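PDB 3VXJ: DyP from Bjerkandera adusta, which is a heme b peroxidase of the dye-decolorizing family, probably using hydrogen peroxide to oxidise dyes and phenolic substrates. Local coordinates for residues Phe325-Ser330 against Glu358-Ile363; Val17-Gln22 against Phe66-Phe71; Asp83-Ala88 against Thr207-Ala212. All blocks are in the same frame, centred on the assembly; numbering follows the deposited sequence.

Interaction 1 of 3, residues Phe325-Ser330 against Glu358-Ile363; sequences FHAMRS and EYQSII. With HEM (protoporphyrin IX containing Fe), chain B; 3DM (2,6-dimethoxyphenol), chain D.
Met328 and Tyr359 form an antiparallel hydrogen-bonded pair, in which Met328 N donates to Tyr359 O at 3.0 Å and Tyr359 N to Met328 O at 2.8 Å, and Arg329 with Glu358 makes the next, non-hydrogen-bonded pair. The two pairs send their side chains to opposite faces of the sheet. On the face of Met328 and Tyr359, Met328 CB touches Tyr359 CB at 4.2 Å before the bent methionine chain leads its sulfur away. Ser330 CB comes up at the edge of the Tyr359 ring, and Ser330 OG and Tyr359 OH each bond to a carboxylate oxygen of Asp14.

The other face is the heme side. Arg329 CG rests on Glu358 CG at 4.0 Å, but the charged ends diverge, the guanidinium and carboxylate planes standing 80° apart. A bend at chi3 (-62°) swings the guanidinium across the porphyrin, with Arg329 CZ 3.4 Å from HEM C3D, which covers one face of the group. At its edge, Arg329 NH2 gives a bond of 2.7 Å to the propionate oxygen HEM O2A, and NH1 adds a weak one to the same atom. Arg329 NH1 also donates to the iron-bound water at 2.9 Å and forms a salt bridge with Asp171, while NH2 reaches Ser174 O. A long side chain with several donors suits this place. Ala327, by contrast, offers a mere methyl, whose CB fits 3.4 Å from Glu358 OE2 and close to Tyr359 O. His326 takes no part in the strand pairing; its NE2 lies near the methoxy oxygen O2 of 2,6-dimethoxyphenol. A sheet-borne arginine paired with an aspartate over the water-bearing side of the heme is characteristic of the distal pocket of DyP-type peroxidases.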
loop_
_atom_site.group_PDB
_atom_site.type_symbol
_atom_site.label_atom_id
_atom_site.label_comp_id
_atom_site.label_asym_id
_atom_site.label_seq_id
_atom_site.Cartn_x
_atom_site.Cartn_y
_atom_site.Cartn_z
ATOM N N PHE A 325 -10.513 8.449 6.358
ATOM C CA PHE A 325 -9.361 7.564 6.535
ATOM C C PHE A 325 -9.160 6.552 5.424
ATOM O O PHE A 325 -8.371 5.616 5.578
ATOM C CB PHE A 325 -9.408 6.899 7.914
ATOM C CG PHE A 325 -9.774 7.847 9.014
ATOM C CD1 PHE A 325 -8.897 8.857 9.397
ATOM C CD2 PHE A 325 -11.012 7.748 9.645
ATOM C CE1 PHE A 325 -9.246 9.765 10.404
ATOM C CE2 PHE A 325 -11.367 8.644 10.655
ATOM C CZ PHE A 325 -10.485 9.654 11.036
ATOM N N HIS A 326 -9.846 6.752 4.302
ATOM C CA HIS A 326 -9.648 5.912 3.132
ATOM C C HIS A 326 -8.426 6.354 2.343
ATOM O O HIS A 326 -8.070 7.531 2.342
ATOM C CB HIS A 326 -10.899 5.907 2.258
ATOM C CG HIS A 326 -12.085 5.284 2.927
ATOM N ND1 HIS A 326 -12.204 3.925 3.123
ATOM C CD2 HIS A 326 -13.198 5.837 3.470
ATOM C CE1 HIS A 326 -13.339 3.666 3.748
ATOM N NE2 HIS A 326 -13.957 4.809 3.981
ATOM N N ALA A 327 -7.780 5.402 1.673
ATOM C CA ALA A 327 -6.605 5.709 0.860
ATOM C C ALA A 327 -6.497 4.686 -0.260
ATOM O O ALA A 327 -7.026 3.576 -0.135
ATOM C CB ALA A 327 -5.345 5.689 1.729
ATOM N N MET A 328 -5.800 5.060 -1.336
ATOM C CA MET A 328 -5.546 4.167 -2.479
ATOM C C MET A 328 -4.234 3.432 -2.272
ATOM O O MET A 328 -3.264 4.016 -1.799
ATOM C CB MET A 328 -5.414 4.982 -3.768
ATOM C CG MET A 328 -6.648 5.745 -4.202
ATOM S SD MET A 328 -7.972 4.665 -4.781
ATOM C CE MET A 328 -8.991 5.869 -5.626
ATOM N N ARG A 329 -4.182 2.162 -2.672
ATOM C CA ARG A 329 -2.925 1.423 -2.646
ATOM C C ARG A 329 -2.533 0.926 -4.025
ATOM O O ARG A 329 -3.387 0.503 -4.823
ATOM C CB ARG A 329 -3.005 0.241 -1.681
ATOM C CG ARG A 329 -3.170 0.637 -0.231
ATOM C CD ARG A 329 -3.586 -0.562 0.634
ATOM N NE ARG A 329 -4.881 -1.069 0.187
ATOM C CZ ARG A 329 -5.115 -2.301 -0.251
ATOM N NH1 ARG A 329 -4.153 -3.210 -0.245
ATOM N NH2 ARG A 329 -6.329 -2.646 -0.674
ATOM N N SER A 330 -1.231 0.977 -4.296
ATOM C CA SER A 330 -0.691 0.461 -5.559
ATOM C C SER A 330 0.619 -0.289 -5.324
ATOM O O SER A 330 1.656 0.013 -5.926
ATOM C CB SER A 330 -0.483 1.595 -6.558
ATOM O OG SER A 330 -0.360 1.076 -7.871
ATOM N N GLU A 358 0.907 3.844 -0.883
ATOM C CA GLU A 358 -0.420 4.284 -0.479
ATOM C C GLU A 358 -0.546 5.783 -0.685
ATOM O O GLU A 358 0.329 6.543 -0.251
ATOM C CB GLU A 358 -0.676 3.930 0.985
ATOM C CG GLU A 358 -2.119 4.110 1.433
ATOM C CD GLU A 358 -2.435 3.441 2.766
ATOM O OE1 GLU A 358 -1.528 3.270 3.588
ATOM O OE2 GLU A 358 -3.617 3.070 2.974
ATOM N N TYR A 359 -1.632 6.183 -1.347
ATOM C CA TYR A 359 -1.900 7.579 -1.696
ATOM C C TYR A 359 -3.076 8.144 -0.917
ATOM O O TYR A 359 -4.122 7.499 -0.772
ATOM C CB TYR A 359 -2.245 7.721 -3.177
ATOM C CG TYR A 359 -1.153 7.321 -4.138
ATOM C CD1 TYR A 359 -0.050 8.142 -4.355
ATOM C CD2 TYR A 359 -1.237 6.121 -4.851
ATOM C CE1 TYR A 359 0.939 7.792 -5.256
ATOM C CE2 TYR A 359 -0.242 5.758 -5.772
ATOM C CZ TYR A 359 0.842 6.596 -5.950
ATOM O OH TYR A 359 1.838 6.249 -6.846
ATOM N N GLN A 360 -2.911 9.389 -0.473
ATOM C CA GLN A 360 -3.952 10.118 0.265
ATOM C C GLN A 360 -3.587 11.593 0.230
ATOM O O GLN A 360 -2.425 11.946 0.029
ATOM C CB GLN A 360 -4.031 9.642 1.724
ATOM C CG GLN A 360 -2.699 9.735 2.482
ATOM C CD GLN A 360 -1.836 8.496 2.308
ATOM O OE1 GLN A 360 -2.204 7.407 2.740
ATOM N NE2 GLN A 360 -0.666 8.658 1.681
ATOM N N SER A 361 -4.576 12.457 0.434
ATOM C CA SER A 361 -4.302 13.887 0.517
ATOM C C SER A 361 -3.622 14.277 1.832
ATOM O O SER A 361 -2.865 15.246 1.859
ATOM C CB SER A 361 -5.588 14.689 0.335
ATOM O OG SER A 361 -6.474 14.373 1.396
ATOM N N ILE A 362 -3.909 13.542 2.909
ATOM C CA ILE A 362 -3.395 13.879 4.239
ATOM C C ILE A 362 -2.743 12.621 4.767
ATOM O O ILE A 362 -3.427 11.644 5.084
ATOM C CB ILE A 362 -4.513 14.373 5.194
ATOM C CG1 ILE A 362 -5.145 15.660 4.658
ATOM C CG2 ILE A 362 -3.964 14.608 6.618
ATOM C CD1 ILE A 362 -6.508 16.002 5.274
ATOM N N ILE A 363 -1.411 12.627 4.806
ATOM C CA ILE A 363 -0.659 11.444 5.238
ATOM C C ILE A 363 -1.160 10.960 6.600
ATOM O O ILE A 363 -1.373 9.760 6.808
ATOM C CB ILE A 363 0.862 11.716 5.252
ATOM C CG1 ILE A 363 1.360 11.928 3.818
ATOM C CG2 ILE A 363 1.620 10.556 5.916
ATOM C CD1 ILE A 363 2.821 12.371 3.726
HETATM C CHA HEM B . -5.704 -4.795 2.420
HETATM C CHB HEM B . -1.595 -7.338 2.511
HETATM C CHC HEM B . 0.711 -3.624 4.581
HETATM C CHD HEM B . -3.377 -1.046 4.469
HETATM C C1A HEM B . -4.804 -5.817 2.296
HETATM C C2A HEM B . -5.100 -7.140 1.795
HETATM C C3A HEM B . -3.956 -7.846 1.832
HETATM C C4A HEM B . -2.910 -6.980 2.326
HETATM C CMA HEM B . -3.744 -9.310 1.401
HETATM C CAA HEM B . -6.505 -7.629 1.379
HETATM C CBA HEM B . -6.879 -7.377 -0.083
HETATM C CGA HEM B . -7.174 -5.930 -0.402
HETATM O O1A HEM B . -8.213 -5.386 0.028
HETATM O O2A HEM B . -6.354 -5.314 -1.139
HETATM C C1B HEM B . -0.603 -6.553 3.065
HETATM C C2B HEM B . 0.776 -6.946 3.261
HETATM C C3B HEM B . 1.419 -5.911 3.833
HETATM C C4B HEM B . 0.459 -4.840 3.995
HETATM C CMB HEM B . 1.342 -8.333 2.881
HETATM C CAB HEM B . 2.906 -5.803 4.232
HETATM C CBB HEM B . 3.852 -6.548 3.655
HETATM C C1C HEM B . -0.209 -2.624 4.771
HETATM C C2C HEM B . 0.038 -1.363 5.443
HETATM C C3C HEM B . -1.101 -0.652 5.427
HETATM C C4C HEM B . -2.092 -1.448 4.735
HETATM C CMC HEM B . 1.397 -0.953 6.041
HETATM C CAC HEM B . -1.378 0.764 5.997
HETATM C CBC HEM B . -0.828 1.182 7.145
HETATM C C1D HEM B . -4.343 -1.796 3.850
HETATM C C2D HEM B . -5.647 -1.288 3.500
HETATM C C3D HEM B . -6.366 -2.445 2.881
HETATM C C4D HEM B . -5.434 -3.544 2.904
HETATM C CMD HEM B . -6.238 0.116 3.708
HETATM C CAD HEM B . -7.814 -2.399 2.369
HETATM C CBD HEM B . -8.730 -2.580 3.575
HETATM C CGD HEM B . -10.182 -2.504 3.185
HETATM O O1D HEM B . -10.939 -3.439 3.561
HETATM O O2D HEM B . -10.588 -1.528 2.515
HETATM N NA HEM B . -3.474 -5.766 2.629
HETATM N NB HEM B . -0.779 -5.266 3.557
HETATM N NC HEM B . -1.530 -2.652 4.388
HETATM N ND HEM B . -4.233 -3.128 3.456
HETATM FE FE HEM B . -2.513 -4.229 3.573
HETATM O O1 3DM D . -15.470 1.214 3.800
HETATM C C1 3DM D . -16.553 1.352 4.643
HETATM C C2 3DM D . -16.536 2.263 5.705
HETATM O O2 3DM D . -15.412 3.022 5.907
HETATM C C7 3DM D . -15.254 3.656 7.186
HETATM C C3 3DM D . -17.668 2.370 6.525
HETATM C C4 3DM D . -18.787 1.560 6.302
HETATM C C5 3DM D . -18.803 0.661 5.242
HETATM C C6 3DM D . -17.682 0.556 4.418
HETATM O O3 3DM D . -17.634 -0.314 3.364
HETATM C C8 3DM D . -18.648 -1.353 3.313
HETATM O O HOH W 1 -2.093 -3.596 1.731
#

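Interaction 2 of 3, residues Val17-Gln22 against Phe66-Phe71; sequences VGMKKQ and FVNLGF
Lys21 lies across the ring of Phe66 at about a right angle, with CE over one face and CG and CD above and outside the CD2-CE2 edge. Lys21 CE comes within 3.4 Å of Phe66 CE2, a CH-pi contact offset toward the rim. The bend of the lysine chain at chi2 (-70°) carries CE over the ring, and Lys21 NZ ends off-centre, 4.5 Å from the Phe66 ring centroid, in a cation-pi interaction. A lysine suits this spot: CE packs over the ring while the amine can still reach a weak, long ion pair with Asp126.

Met19 meets Phe66 differently. Met19 O sits in the ring plane, 3.5 Å from Phe66 CE2 at the edge. The extended side chain then slides past the phenylalanine in the opposite direction, bringing Met19 CE to 3.8 Å from Phe66 CB and 3.7 Å from Asn68 N. A slim, unbranched thioether can thread along a strand in this way. Asn68 OD1, next to that methyl, accepts from Asp14 N.

From Phe66 to Asn68, the loop between helix 13-16 and strand 23-31 thus meets strand 65-71, an outermost strand paired with 119-125, while helix 52-55 packs Leu55 on Phe66.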
loop_
_atom_site.group_PDB
_atom_site.type_symbol
_atom_site.label_atom_id
_atom_site.label_comp_id
_atom_site.label_asym_id
_atom_site.label_seq_id
_atom_site.Cartn_x
_atom_site.Cartn_y
_atom_site.Cartn_z
ATOM N N VAL A 17 -6.053 5.368 -10.671
ATOM C CA VAL A 17 -6.412 4.158 -11.396
ATOM C C VAL A 17 -5.516 2.993 -10.979
ATOM O O VAL A 17 -5.987 1.865 -10.811
ATOM C CB VAL A 17 -6.344 4.399 -12.929
ATOM C CG1 VAL A 17 -6.751 3.147 -13.699
ATOM C CG2 VAL A 17 -7.229 5.577 -13.325
ATOM N N GLY A 18 -4.228 3.276 -10.810
ATOM C CA GLY A 18 -3.242 2.246 -10.487
ATOM C C GLY A 18 -2.664 1.657 -11.757
ATOM O O GLY A 18 -3.407 1.315 -12.684
ATOM N N MET A 19 -1.342 1.522 -11.803
ATOM C CA MET A 19 -0.672 1.010 -13.003
ATOM C C MET A 19 -1.052 -0.433 -13.335
ATOM O O MET A 19 -1.200 -0.778 -14.512
ATOM C CB MET A 19 0.845 1.150 -12.885
ATOM C CG MET A 19 1.335 2.588 -12.946
ATOM S SD MET A 19 3.123 2.674 -12.930
ATOM C CE MET A 19 3.363 4.441 -13.080
ATOM N N LYS A 20 -1.222 -1.264 -12.307
ATOM C CA LYS A 20 -1.599 -2.683 -12.479
ATOM C C LYS A 20 -0.708 -3.418 -13.489
ATOM O O LYS A 20 -1.160 -4.317 -14.199
ATOM C CB LYS A 20 -3.075 -2.831 -12.872
ATOM C CG LYS A 20 -4.066 -2.257 -11.875
ATOM C CD LYS A 20 -5.490 -2.639 -12.245
ATOM C CE LYS A 20 -6.507 -1.824 -11.459
ATOM N NZ LYS A 20 -6.345 -1.979 -9.984
ATOM N N LYS A 21 0.558 -3.028 -13.546
ATOM C CA LYS A 21 1.516 -3.679 -14.425
ATOM C C LYS A 21 2.221 -4.823 -13.708
ATOM O O LYS A 21 2.411 -4.777 -12.489
ATOM C CB LYS A 21 2.536 -2.664 -14.950
ATOM C CG LYS A 21 1.988 -1.720 -16.014
ATOM C CD LYS A 21 1.706 -2.426 -17.333
ATOM C CE LYS A 21 1.892 -1.471 -18.492
ATOM N NZ LYS A 21 1.543 -2.087 -19.796
ATOM N N GLN A 22 2.608 -5.842 -14.472
ATOM C CA GLN A 22 3.274 -7.025 -13.918
ATOM C C GLN A 22 4.634 -6.728 -13.276
ATOM O O GLN A 22 5.050 -7.431 -12.355
ATOM C CB GLN A 22 3.425 -8.099 -15.000
ATOM C CG GLN A 22 2.123 -8.823 -15.370
ATOM C CD GLN A 22 1.799 -9.970 -14.429
ATOM O OE1 GLN A 22 2.619 -10.866 -14.215
ATOM N NE2 GLN A 22 0.596 -9.950 -13.862
ATOM N N PHE A 66 4.396 2.778 -18.196
ATOM C CA PHE A 66 3.795 3.934 -17.557
ATOM C C PHE A 66 4.852 4.537 -16.653
ATOM O O PHE A 66 5.589 3.807 -15.981
ATOM C CB PHE A 66 2.597 3.522 -16.693
ATOM C CG PHE A 66 1.541 2.725 -17.422
ATOM C CD1 PHE A 66 1.259 2.953 -18.770
ATOM C CD2 PHE A 66 0.802 1.757 -16.741
ATOM C CE1 PHE A 66 0.269 2.220 -19.429
ATOM C CE2 PHE A 66 -0.194 1.019 -17.395
ATOM C CZ PHE A 66 -0.458 1.255 -18.743
ATOM N N VAL A 67 4.920 5.863 -16.605
ATOM C CA VAL A 67 5.832 6.526 -15.666
ATOM C C VAL A 67 5.107 7.595 -14.860
ATOM O O VAL A 67 4.363 8.407 -15.404
ATOM C CB VAL A 67 7.075 7.150 -16.363
ATOM C CG1 VAL A 67 8.094 7.622 -15.308
ATOM C CG2 VAL A 67 7.718 6.147 -17.325
ATOM N N ASN A 68 5.302 7.550 -13.542
ATOM C CA ASN A 68 4.868 8.606 -12.640
ATOM C C ASN A 68 6.077 9.118 -11.853
ATOM O O ASN A 68 7.131 8.475 -11.826
ATOM C CB ASN A 68 3.773 8.107 -11.691
ATOM C CG ASN A 68 2.371 8.057 -12.330
ATOM O OD1 ASN A 68 1.407 7.737 -11.636
ATOM N ND2 ASN A 68 2.250 8.343 -13.645
ATOM N N LEU A 69 5.921 10.278 -11.219
ATOM C CA LEU A 69 7.041 10.971 -10.602
ATOM C C LEU A 69 6.603 11.725 -9.356
ATOM O O LEU A 69 5.679 12.546 -9.399
ATOM C CB LEU A 69 7.690 11.929 -11.614
ATOM C CG LEU A 69 8.803 12.883 -11.156
ATOM C CD1 LEU A 69 10.034 12.129 -10.653
ATOM C CD2 LEU A 69 9.184 13.793 -12.305
ATOM N N GLY A 70 7.274 11.433 -8.245
ATOM C CA GLY A 70 7.036 12.131 -6.987
ATOM C C GLY A 70 8.301 12.747 -6.422
ATOM O O GLY A 70 9.419 12.324 -6.734
ATOM N N PHE A 71 8.112 13.754 -5.574
ATOM C CA PHE A 71 9.210 14.473 -4.930
ATOM C C PHE A 71 9.095 14.447 -3.422
ATOM O O PHE A 71 8.004 14.552 -2.875
ATOM C CB PHE A 71 9.229 15.937 -5.392
ATOM C CG PHE A 71 9.545 16.097 -6.841
ATOM C CD1 PHE A 71 10.865 16.139 -7.275
ATOM C CD2 PHE A 71 8.525 16.153 -7.782
ATOM C CE1 PHE A 71 11.165 16.253 -8.628
ATOM C CE2 PHE A 71 8.814 16.275 -9.145
ATOM C CZ PHE A 71 10.139 16.328 -9.559
#

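Interaction 3 of 3, residues Asp83-Ala88 against Thr207-Ala212; sequences DDLGDA and TRPSWA
Trp211 and Asp83, with Leu85 packed beside them, join two loops, one of which folds into an Asx turn at Asp84; the loops belong to the N-terminal and C-terminal family regions of the enzyme. Trp211 NE1 donates to Asp83 OD2 at 2.9 Å; the oxygen lies nearly in the indole plane and accepts with its anti lone pair, and the bond is close to straight (162°). Leu85 comes to the far end of the same ring at about a right angle, its CD2 lying 3.6 Å from Trp211 CH2 and equally close to the methyl of Ala212. Pro209 packs between: its CG is 3.9 Å from Asp83 CB, and its CB sits over one indole face toward the rim. With an alanine in place of Trp211, Asp83 OD2 would probably lose its indole donor and Leu85 CD2 the aromatic surface against which it packs.

A second grip comes from Arg208, whose NH1 gives a bond of 2.9 Å to Leu85 O, in the guanidinium plane but tilted 25° from that of the carbonyl. The chain bends at chi2 (-62°), which lets its end reach across, and a salt bridge from NE to Asp204 helps hold the group.

Farther out, the Asx turn shapes the loop 83-88, as Gly86 N donates to Asp84 OD1 at 2.9 Å. Glycine suits position 86 because its positive phi is easy without a side chain and because a CB there would clash with Thr207 O. Leu85, Trp211 and Ala212 also pack on Phe429 of strand 420-430. Asp87 OD2 accepts from Phe90 N and Gln89 N. Two waters tie the backbones together, and a third bridges side chains, donating to Asp87 OD1 at 2.7 Å and accepting from Arg208 NH2 at 2.9 Å.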
loop_
_atom_site.group_PDB
_atom_site.type_symbol
_atom_site.label_atom_id
_atom_site.label_comp_id
_atom_site.label_asym_id
_atom_site.label_seq_id
_atom_site.Cartn_x
_atom_site.Cartn_y
_atom_site.Cartn_z
ATOM N N ASP A 83 7.134 26.569 -1.266
ATOM C CA ASP A 83 5.787 26.735 -0.707
ATOM C C ASP A 83 5.415 25.535 0.159
ATOM O O ASP A 83 5.575 24.383 -0.248
ATOM C CB ASP A 83 4.738 26.902 -1.812
ATOM C CG ASP A 83 4.958 28.139 -2.668
ATOM O OD1 ASP A 83 5.462 29.170 -2.168
ATOM O OD2 ASP A 83 4.610 28.066 -3.862
ATOM N N ASP A 84 4.926 25.817 1.358
ATOM C CA ASP A 84 4.444 24.796 2.288
ATOM C C ASP A 84 3.229 24.087 1.675
ATOM O O ASP A 84 2.247 24.734 1.294
ATOM C CB ASP A 84 4.104 25.487 3.620
ATOM C CG ASP A 84 3.608 24.544 4.717
ATOM O OD1 ASP A 84 3.508 23.317 4.527
ATOM O OD2 ASP A 84 3.323 25.069 5.822
ATOM N N LEU A 85 3.319 22.765 1.558
ATOM C CA LEU A 85 2.230 21.946 1.012
ATOM C C LEU A 85 1.109 21.635 1.999
ATOM O O LEU A 85 0.079 21.093 1.593
ATOM C CB LEU A 85 2.775 20.648 0.410
ATOM C CG LEU A 85 3.405 20.750 -0.973
ATOM C CD1 LEU A 85 4.154 19.473 -1.307
ATOM C CD2 LEU A 85 2.338 21.004 -2.029
ATOM N N GLY A 86 1.309 21.958 3.280
ATOM C CA GLY A 86 0.249 21.853 4.281
ATOM C C GLY A 86 0.147 20.529 5.018
ATOM O O GLY A 86 -0.748 20.361 5.854
ATOM N N ASP A 87 1.049 19.592 4.730
ATOM C CA ASP A 87 1.042 18.303 5.417
ATOM C C ASP A 87 2.008 18.307 6.602
ATOM O O ASP A 87 3.120 18.798 6.483
ATOM C CB ASP A 87 1.382 17.173 4.444
ATOM C CG ASP A 87 1.236 15.811 5.086
ATOM O OD1 ASP A 87 0.108 15.268 5.087
ATOM O OD2 ASP A 87 2.242 15.300 5.613
ATOM N N ALA A 88 1.582 17.739 7.728
ATOM C CA ALA A 88 2.380 17.751 8.949
ATOM C C ALA A 88 3.614 16.842 8.903
ATOM O O ALA A 88 4.612 17.121 9.574
ATOM C CB ALA A 88 1.516 17.393 10.149
ATOM N N THR A 207 -4.041 22.892 4.007
ATOM C CA THR A 207 -3.820 24.187 3.377
ATOM C C THR A 207 -2.846 24.029 2.212
ATOM O O THR A 207 -1.639 23.864 2.431
ATOM C CB THR A 207 -3.282 25.189 4.413
ATOM O OG1 THR A 207 -4.229 25.294 5.481
ATOM C CG2 THR A 207 -3.070 26.561 3.798
ATOM N N ARG A 208 -3.361 24.054 0.985
ATOM C CA ARG A 208 -2.560 23.711 -0.196
ATOM C C ARG A 208 -2.272 24.915 -1.073
ATOM O O ARG A 208 -3.185 25.695 -1.355
ATOM C CB ARG A 208 -3.293 22.693 -1.082
ATOM C CG ARG A 208 -3.929 21.540 -0.348
ATOM C CD ARG A 208 -2.904 20.714 0.374
ATOM N NE ARG A 208 -3.595 19.638 1.067
ATOM C CZ ARG A 208 -3.057 18.869 1.998
ATOM N NH1 ARG A 208 -1.801 19.049 2.393
ATOM N NH2 ARG A 208 -3.805 17.926 2.545
ATOM N N PRO A 209 -1.022 25.046 -1.558
ATOM C CA PRO A 209 -0.811 25.993 -2.656
ATOM C C PRO A 209 -1.711 25.618 -3.833
ATOM O O PRO A 209 -2.012 24.435 -4.034
ATOM C CB PRO A 209 0.662 25.801 -3.030
ATOM C CG PRO A 209 1.276 25.046 -1.892
ATOM C CD PRO A 209 0.186 24.261 -1.246
ATOM N N SER A 210 -2.153 26.609 -4.599
ATOM C CA SER A 210 -2.990 26.342 -5.769
ATOM C C SER A 210 -2.334 25.348 -6.729
ATOM O O SER A 210 -3.028 24.520 -7.317
ATOM C CB SER A 210 -3.359 27.645 -6.484
ATOM O OG SER A 210 -2.237 28.215 -7.135
ATOM N N TRP A 211 -1.010 25.408 -6.861
ATOM C CA TRP A 211 -0.318 24.507 -7.789
ATOM C C TRP A 211 -0.362 23.037 -7.361
ATOM O O TRP A 211 -0.086 22.148 -8.175
ATOM C CB TRP A 211 1.117 24.962 -8.058
ATOM C CG TRP A 211 2.039 25.042 -6.869
ATOM C CD1 TRP A 211 2.416 26.172 -6.203
ATOM C CD2 TRP A 211 2.760 23.961 -6.257
ATOM N NE1 TRP A 211 3.300 25.864 -5.201
ATOM C CE2 TRP A 211 3.533 24.515 -5.211
ATOM C CE3 TRP A 211 2.827 22.578 -6.488
ATOM C CZ2 TRP A 211 4.354 23.737 -4.388
ATOM C CZ3 TRP A 211 3.648 21.805 -5.672
ATOM C CH2 TRP A 211 4.401 22.389 -4.634
ATOM N N ALA A 212 -0.714 22.791 -6.101
ATOM C CA ALA A 212 -0.818 21.429 -5.577
ATOM C C ALA A 212 -2.137 20.731 -5.924
ATOM O O ALA A 212 -2.315 19.548 -5.608
ATOM C CB ALA A 212 -0.590 21.417 -4.065
HETATM O O HOH W 2 0.363 25.506 3.271
HETATM O O HOH W 3 -2.580 22.302 6.450
HETATM O O HOH W 4 -1.887 17.085 4.560
#

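In the fold
Along the chain interaction 2 closes first, then interaction 3, then interaction 1. Two four-stranded antiparallel sheets of the same strand order carry interactions 2 and 1: 65-71 is an outermost strand of one, 328-334 of the other. Interactions 1 and 2, with centres about 15 Å apart, meet where Ser330 packs on Gly18 and Met19, and Asp14 bonds to residues of both. The centre of interaction 3 lies about 17 Å from that of interaction 1 and about 23 Å from that of interaction 2; Asp87 and Arg208 touch the loop Ser361-Ile363 that follows strand 353-360. Interaction 3 thus joins the two family regions directly, while interactions 1 and 2 each lie within one.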